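Local atomic coordinates of leucyl aminopeptidase (Trypanosoma brucei brucei, PDB entry 5NSM), a protein that probably removes amino acids, leucine among them, from the N-terminus of peptides as a two-manganese aminopeptidase of the M17 family. Residues V287-V292 / M399-G404; I291-G296 / L341-I346; G297-P302 / V367-A372. One frame throughout, in Å; residues are numbered along the deposited sequence.

Contact 1 of 3, residues V287-V292 / M399-G404. With MN (manganese (II) ion), chain O.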
# COMPACT_ATOMS: atom_id res chain seq x y z
N VAL A 287 -32.76 4.98 -18.68
CA VAL A 287 -32.23 5.56 -17.44
C VAL A 287 -30.71 5.58 -17.49
O VAL A 287 -30.09 4.58 -17.72
CB VAL A 287 -32.69 4.77 -16.22
CG1 VAL A 287 -32.25 5.45 -14.93
CG2 VAL A 287 -34.20 4.60 -16.23
N GLY A 288 -30.13 6.76 -17.30
CA GLY A 288 -28.67 6.92 -17.42
C GLY A 288 -27.98 7.48 -16.20
O GLY A 288 -28.45 8.44 -15.59
N LYS A 289 -26.85 6.88 -15.87
CA LYS A 289 -25.97 7.35 -14.76
C LYS A 289 -25.27 8.60 -15.25
O LYS A 289 -24.43 8.54 -16.13
CB LYS A 289 -24.94 6.29 -14.33
CG LYS A 289 -23.93 6.72 -13.25
CD LYS A 289 -22.85 5.69 -12.96
CE LYS A 289 -21.82 6.23 -11.95
NZ LYS A 289 -20.59 5.46 -11.60
N GLY A 290 -25.66 9.73 -14.69
CA GLY A 290 -25.06 11.02 -15.04
C GLY A 290 -24.20 11.61 -13.93
O GLY A 290 -24.42 12.70 -13.46
N ILE A 291 -23.21 10.84 -13.52
CA ILE A 291 -22.25 11.29 -12.51
C ILE A 291 -21.19 12.11 -13.24
O ILE A 291 -20.26 11.64 -13.84
CB ILE A 291 -21.63 10.18 -11.65
CG1 ILE A 291 -22.72 9.44 -10.90
CG2 ILE A 291 -20.62 10.77 -10.68
CD1 ILE A 291 -23.55 10.27 -9.93
N VAL A 292 -21.44 13.39 -13.16
CA VAL A 292 -20.67 14.43 -13.85
C VAL A 292 -19.18 14.45 -13.45
O VAL A 292 -18.29 14.77 -14.22
CB VAL A 292 -21.49 15.71 -13.61
CG1 VAL A 292 -20.66 16.86 -13.23
CG2 VAL A 292 -22.36 15.98 -14.83
N MET A 399 -28.24 2.53 -18.57
CA MET A 399 -26.87 2.55 -19.09
C MET A 399 -25.99 3.34 -18.13
O MET A 399 -26.35 4.41 -17.69
CB MET A 399 -26.79 3.14 -20.48
CG MET A 399 -27.72 2.46 -21.48
SD MET A 399 -27.46 3.10 -23.15
CE MET A 399 -26.34 1.89 -23.81
N ALA A 400 -24.86 2.77 -17.79
CA ALA A 400 -24.03 3.34 -16.74
C ALA A 400 -22.58 2.91 -16.83
O ALA A 400 -22.28 1.76 -17.09
CB ALA A 400 -24.60 2.95 -15.39
N THR A 401 -21.70 3.85 -16.58
CA THR A 401 -20.26 3.58 -16.38
C THR A 401 -20.09 3.13 -14.94
O THR A 401 -19.62 3.87 -14.09
CB THR A 401 -19.37 4.81 -16.62
OG1 THR A 401 -19.88 5.92 -15.88
CG2 THR A 401 -19.35 5.18 -18.05
N LEU A 402 -20.46 1.90 -14.68
CA LEU A 402 -20.80 1.49 -13.29
C LEU A 402 -19.70 0.86 -12.42
O LEU A 402 -19.56 1.24 -11.28
CB LEU A 402 -22.04 0.60 -13.27
CG LEU A 402 -22.76 0.56 -11.93
CD1 LEU A 402 -23.23 1.93 -11.47
CD2 LEU A 402 -23.95 -0.36 -12.02
N THR A 403 -18.97 -0.09 -12.98
CA THR A 403 -17.97 -0.85 -12.22
C THR A 403 -16.66 -1.08 -12.94
O THR A 403 -16.61 -1.22 -14.15
CB THR A 403 -18.48 -2.27 -11.83
OG1 THR A 403 -18.70 -3.03 -13.02
CG2 THR A 403 -19.74 -2.24 -11.03
N GLY A 404 -15.60 -1.12 -12.16
CA GLY A 404 -14.25 -1.58 -12.61
C GLY A 404 -14.26 -3.04 -13.00
O GLY A 404 -13.57 -3.48 -13.90
MN MN O . -19.17 6.30 -10.46
O HOH W 1 -22.53 6.70 -16.64
O HOH W 2 -17.70 5.34 -11.52

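Contact 2 of 3, residues I291-G296 / L341-I346. With MN (manganese (II) ion), chain O; MN (manganese (II) ion), chain N.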
# COMPACT_ATOMS: atom_id res chain seq x y z
N ILE A 291 -23.21 10.84 -13.52
CA ILE A 291 -22.25 11.29 -12.51
C ILE A 291 -21.19 12.11 -13.24
O ILE A 291 -20.26 11.64 -13.84
CB ILE A 291 -21.63 10.18 -11.65
CG1 ILE A 291 -22.72 9.44 -10.90
CG2 ILE A 291 -20.62 10.77 -10.68
CD1 ILE A 291 -23.55 10.27 -9.93
N VAL A 292 -21.44 13.39 -13.16
CA VAL A 292 -20.67 14.43 -13.85
C VAL A 292 -19.18 14.45 -13.45
O VAL A 292 -18.29 14.77 -14.22
CB VAL A 292 -21.49 15.71 -13.61
CG1 VAL A 292 -20.66 16.86 -13.23
CG2 VAL A 292 -22.36 15.98 -14.83
N TYR A 293 -18.96 14.09 -12.20
CA TYR A 293 -17.63 13.77 -11.68
C TYR A 293 -17.75 12.90 -10.42
O TYR A 293 -18.55 13.18 -9.55
CB TYR A 293 -16.83 15.03 -11.37
CG TYR A 293 -15.36 14.82 -11.12
CD1 TYR A 293 -14.49 14.48 -12.16
CD2 TYR A 293 -14.81 14.98 -9.86
CE1 TYR A 293 -13.13 14.29 -11.93
CE2 TYR A 293 -13.44 14.82 -9.63
CZ TYR A 293 -12.61 14.47 -10.67
OH TYR A 293 -11.27 14.30 -10.46
N ASP A 294 -16.97 11.81 -10.40
CA ASP A 294 -16.97 10.78 -9.33
C ASP A 294 -15.65 10.91 -8.61
O ASP A 294 -14.66 10.31 -9.01
CB ASP A 294 -17.17 9.33 -9.90
CG ASP A 294 -17.54 8.27 -8.84
OD1 ASP A 294 -17.55 8.68 -7.67
OD2 ASP A 294 -17.84 7.04 -9.16
N CYS A 295 -15.60 11.76 -7.60
CA CYS A 295 -14.38 11.84 -6.75
C CYS A 295 -14.32 10.68 -5.73
O CYS A 295 -13.31 10.44 -5.12
CB CYS A 295 -14.25 13.19 -6.04
SG CYS A 295 -15.07 13.37 -4.44
N GLY A 296 -15.44 9.99 -5.60
CA GLY A 296 -15.60 8.90 -4.64
C GLY A 296 -16.39 9.27 -3.38
O GLY A 296 -16.83 8.40 -2.62
N LEU A 341 -28.55 12.93 -12.60
CA LEU A 341 -27.41 13.91 -12.64
C LEU A 341 -26.98 14.33 -11.26
O LEU A 341 -27.76 14.84 -10.48
CB LEU A 341 -27.76 15.17 -13.44
CG LEU A 341 -28.16 14.96 -14.90
CD1 LEU A 341 -28.59 16.29 -15.52
CD2 LEU A 341 -27.01 14.36 -15.70
N ALA A 342 -25.72 14.07 -10.99
CA ALA A 342 -25.13 14.46 -9.72
C ALA A 342 -23.62 14.50 -9.83
O ALA A 342 -23.03 13.82 -10.66
CB ALA A 342 -25.56 13.50 -8.60
N GLU A 343 -23.01 15.31 -8.98
CA GLU A 343 -21.57 15.22 -8.76
C GLU A 343 -21.41 14.51 -7.43
O GLU A 343 -21.99 14.90 -6.44
CB GLU A 343 -20.86 16.57 -8.76
CG GLU A 343 -19.36 16.44 -8.46
CD GLU A 343 -18.54 17.70 -8.64
OE1 GLU A 343 -19.10 18.81 -8.74
OE2 GLU A 343 -17.30 17.59 -8.69
N ASN A 344 -20.58 13.48 -7.43
CA ASN A 344 -20.19 12.79 -6.21
C ASN A 344 -18.99 13.52 -5.61
O ASN A 344 -17.83 13.22 -5.91
CB ASN A 344 -19.87 11.32 -6.45
CG ASN A 344 -19.88 10.48 -5.18
OD1 ASN A 344 -20.35 10.92 -4.11
ND2 ASN A 344 -19.36 9.27 -5.27
N ALA A 345 -19.30 14.45 -4.73
CA ALA A 345 -18.30 15.40 -4.18
C ALA A 345 -17.97 15.12 -2.74
O ALA A 345 -18.64 14.36 -2.05
CB ALA A 345 -18.79 16.84 -4.33
N ILE A 346 -16.92 15.76 -2.28
CA ILE A 346 -16.45 15.59 -0.90
C ILE A 346 -16.55 16.93 -0.17
O ILE A 346 -16.08 17.96 -0.66
CB ILE A 346 -15.03 14.97 -0.81
CG1 ILE A 346 -14.69 14.65 0.66
CG2 ILE A 346 -13.98 15.87 -1.41
CD1 ILE A 346 -13.53 13.70 0.82
MN MN O . -19.17 6.30 -10.46
MN MN N . -17.88 5.69 -7.73
O HOH W 2 -17.70 5.34 -11.52

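Contact 3 of 3, residues G297-P302 / V367-A372. With MN (manganese (II) ion), chain N.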
# COMPACT_ATOMS: atom_id res chain seq x y z
N GLY A 297 -16.59 10.56 -3.19
CA GLY A 297 -17.17 11.09 -1.95
C GLY A 297 -16.19 10.89 -0.81
O GLY A 297 -14.98 10.91 -1.00
N LEU A 298 -16.73 10.66 0.38
CA LEU A 298 -15.89 10.43 1.58
C LEU A 298 -14.95 9.22 1.40
O LEU A 298 -13.82 9.22 1.92
CB LEU A 298 -16.72 10.31 2.84
CG LEU A 298 -17.20 11.64 3.41
CD1 LEU A 298 -18.23 11.41 4.50
CD2 LEU A 298 -16.07 12.47 3.99
N ALA A 299 -15.39 8.25 0.60
CA ALA A 299 -14.53 7.13 0.12
C ALA A 299 -13.69 7.61 -1.06
O ALA A 299 -13.84 7.16 -2.19
CB ALA A 299 -15.35 5.91 -0.25
N LEU A 300 -12.83 8.55 -0.76
CA LEU A 300 -12.09 9.32 -1.76
C LEU A 300 -11.18 8.43 -2.58
O LEU A 300 -10.44 7.62 -2.07
CB LEU A 300 -11.25 10.41 -1.10
CG LEU A 300 -10.61 11.46 -2.01
CD1 LEU A 300 -11.67 12.34 -2.65
CD2 LEU A 300 -9.64 12.32 -1.20
N LYS A 301 -11.28 8.60 -3.88
CA LYS A 301 -10.38 7.90 -4.81
C LYS A 301 -8.99 8.45 -4.71
O LYS A 301 -8.82 9.65 -4.62
CB LYS A 301 -10.84 8.09 -6.24
CG LYS A 301 -12.15 7.45 -6.56
CD LYS A 301 -12.57 7.84 -7.96
CE LYS A 301 -13.96 7.30 -8.29
NZ LYS A 301 -13.93 5.82 -8.27
N PRO A 302 -7.97 7.58 -4.78
CA PRO A 302 -6.62 8.09 -5.06
C PRO A 302 -6.56 8.78 -6.43
O PRO A 302 -7.37 8.49 -7.30
CB PRO A 302 -5.74 6.83 -5.04
CG PRO A 302 -6.58 5.76 -4.39
CD PRO A 302 -7.99 6.10 -4.76
N VAL A 367 -25.21 2.74 3.48
CA VAL A 367 -24.08 3.10 2.65
C VAL A 367 -22.80 2.58 3.28
O VAL A 367 -22.35 3.08 4.29
CB VAL A 367 -24.00 4.62 2.42
CG1 VAL A 367 -22.80 4.99 1.55
CG2 VAL A 367 -25.28 5.12 1.77
N ILE A 368 -22.25 1.54 2.68
CA ILE A 368 -20.98 0.93 3.08
C ILE A 368 -19.80 1.69 2.48
O ILE A 368 -18.76 1.85 3.11
CB ILE A 368 -20.85 -0.54 2.61
CG1 ILE A 368 -22.00 -1.39 3.14
CG2 ILE A 368 -19.52 -1.16 3.03
CD1 ILE A 368 -22.14 -1.41 4.65
N ASN A 369 -19.99 2.11 1.24
CA ASN A 369 -18.98 2.81 0.47
C ASN A 369 -19.61 3.84 -0.46
O ASN A 369 -20.33 3.50 -1.37
CB ASN A 369 -18.14 1.80 -0.32
CG ASN A 369 -16.90 2.40 -0.94
OD1 ASN A 369 -16.95 3.41 -1.63
ND2 ASN A 369 -15.75 1.80 -0.64
N THR A 370 -19.28 5.09 -0.25
CA THR A 370 -19.85 6.22 -0.99
C THR A 370 -19.44 6.27 -2.45
O THR A 370 -20.02 7.00 -3.23
CB THR A 370 -19.46 7.58 -0.39
OG1 THR A 370 -18.04 7.72 -0.35
CG2 THR A 370 -20.03 7.71 1.01
N ASP A 371 -18.41 5.51 -2.80
CA ASP A 371 -17.88 5.45 -4.17
C ASP A 371 -18.61 4.46 -5.08
O ASP A 371 -18.39 4.45 -6.31
CB ASP A 371 -16.40 5.12 -4.20
CG ASP A 371 -15.78 5.42 -5.55
OD1 ASP A 371 -16.44 6.04 -6.45
OD2 ASP A 371 -14.61 5.06 -5.70
N ALA A 372 -19.50 3.70 -4.45
CA ALA A 372 -20.57 2.91 -5.12
C ALA A 372 -21.88 3.72 -5.17
O ALA A 372 -22.93 3.31 -4.71
CB ALA A 372 -20.79 1.60 -4.40
MN MN N . -17.88 5.69 -7.73
O HOH W 3 -13.06 4.87 -3.66
O HOH W 4 -16.30 3.86 -8.87

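Contact 1 of 3, residues V287-V292 / M399-G404
The carbonyl oxygen of M399 takes one hydrogen bond, and a weaker C-H contact, from the neighbouring strand. K289 N donates a hydrogen bond to M399 O (3.1 Å, 168° at the hydrogen). G288 CA makes the C-H contact to M399 O at 3.4 Å. The rung before it runs the other way, from M399 N to V287 O at 2.9 Å. G288 and M399 thus pair in parallel register. Beyond this bridge the strands part, and a water fills in: it donates to K289 O and accepts from T401 N.

This pairing lies at the C-terminal ends of strands 283-291 and 395-400, neighbours in the large sheet of the M17 catalytic domain. The metal site lies at these ends, as is common in alpha/beta folds. The side chain of K289 reaches it fully extended, with CG anti to the backbone N (chi1 176°). K289 CB packs on A400 CB at 3.5 Å, and further out CD lies near L402 CD1. At the tip, K289 NZ binds a manganese at 2.0 Å; D294, D312 and E373 bind the same ion. K289 NZ also passes 3.1 Å from T401 O, but this is not a hydrogen bond. T401 is the centre of an inverse gamma turn, and its OG1 is hydrogen-bonded to D312, a second-shell link to a metal ligand. L402 and A400 also pack on L378 of helix 374-387.

Contact 2 of 3, residues I291-G296 / L341-I346
D294 and N344 leave their strands with matching first torsions: CG is trans to the backbone N in both (chi1 -165° in D294, -162° in N344). As the two residues are paired on one face of the sheet, the matching torsions make the side chains run side by side. N344 ND2 donates to D294 OD1 at 3.1 Å. It meets that oxygen on its syn side but out of the carboxylate plane; the amide and carboxylate planes are 37° apart. G296 N adds a weak bond to the same OD1. The amide is itself held by a second bond, from N344 ND2 to the carbonyl of T370. With OD1 so gripped, D294 OD2 faces the metals and bridges the two manganese ions, at 2.0 Å from each. This is the shared carboxylate of a co-catalytic two-metal site, as in M17 aminopeptidases, and N344 is its second shell.

The backbones pair in parallel around a corner at V292. V292 N donates to A342 O, N344 N to Y293 O (3.0 Å), and C295 N to N344 O (3.2 Å). I291 pairs with A342 and D294 with N344, so the corner takes up one extra residue. I291 CD1 rests on A342 CB at 4.0 Å.

On the face of Y293 and E343, the ring and carboxylate lie alongside, their planes nearly perpendicular. Their polar ends serve the assembly: E343 forms a salt bridge with R352 of a neighbouring subunit, and Y293 OH bonds to N353 O of that subunit. M306 of helix 303-306 covers Y293 and C295. Helix 222-236 packs on L341, and strand 334-344 continues between strands 283-291 and 268-274.

Contact 3 of 3, residues G297-P302 / V367-A372
K301 and D371 form a salt bridge, with K301 NZ 2.8 Å from D371 OD2 on its syn lone pair. A weaker bond runs from K301 NZ to D371 OD1. The lysine chain bends at its last torsion (chi4 -63°), and the two side chains cross at about a right angle. D371 also chelates a manganese, through its backbone O at 1.9 Å and through OD1 at 2.0 Å. D294 and E373 bind the same ion. A water donates to both A299 O and D371 OD2 and so ties the two loops together beside the salt bridge.

Next outward, A299 N donates to T370 OG1 at 2.9 Å (161° at the hydrogen). The same hydroxyl is hydrogen-bonded to G296 O, so T370 links two points of the loop opposite. A299 CB sits close to T370 OG1 and 3.3 Å from N369 OD1. That last oxygen is already used: D371 N donates to N369 OD1 at 2.8 Å, an Asx turn inside the type I turn from N369 to A372. The turn presents both D371 ligand atoms to the metal. On the outer side L298 packs on I346 of another neighbouring subunit.

The chemistry implies a carboxylate fixed in rotation. The metal takes D371 OD1, while the lysine and a water hold mainly D371 OD2; the metal and the lysine probably both stabilise the negative charge.

Contacts 1 and 2 are buried and belong to one sheet. Both start from the same stretch of chain, share I291 and V292, and are joined where G290 O meets A342 N. Contact 3 is only partly buried. It joins two loops, and its centre is about 25 Å from that of the chain, against about 11 Å for contact 1. Contacts 1 and 2 rest on strand pairing, with one metal-binding side chain each, while contact 3 has no strand and relies on side chains and waters. One manganese is met by contacts 1 and 2, the other by contacts 2 and 3. Contact 2 therefore sits between its neighbours, and contacts 1 and 3 do not touch.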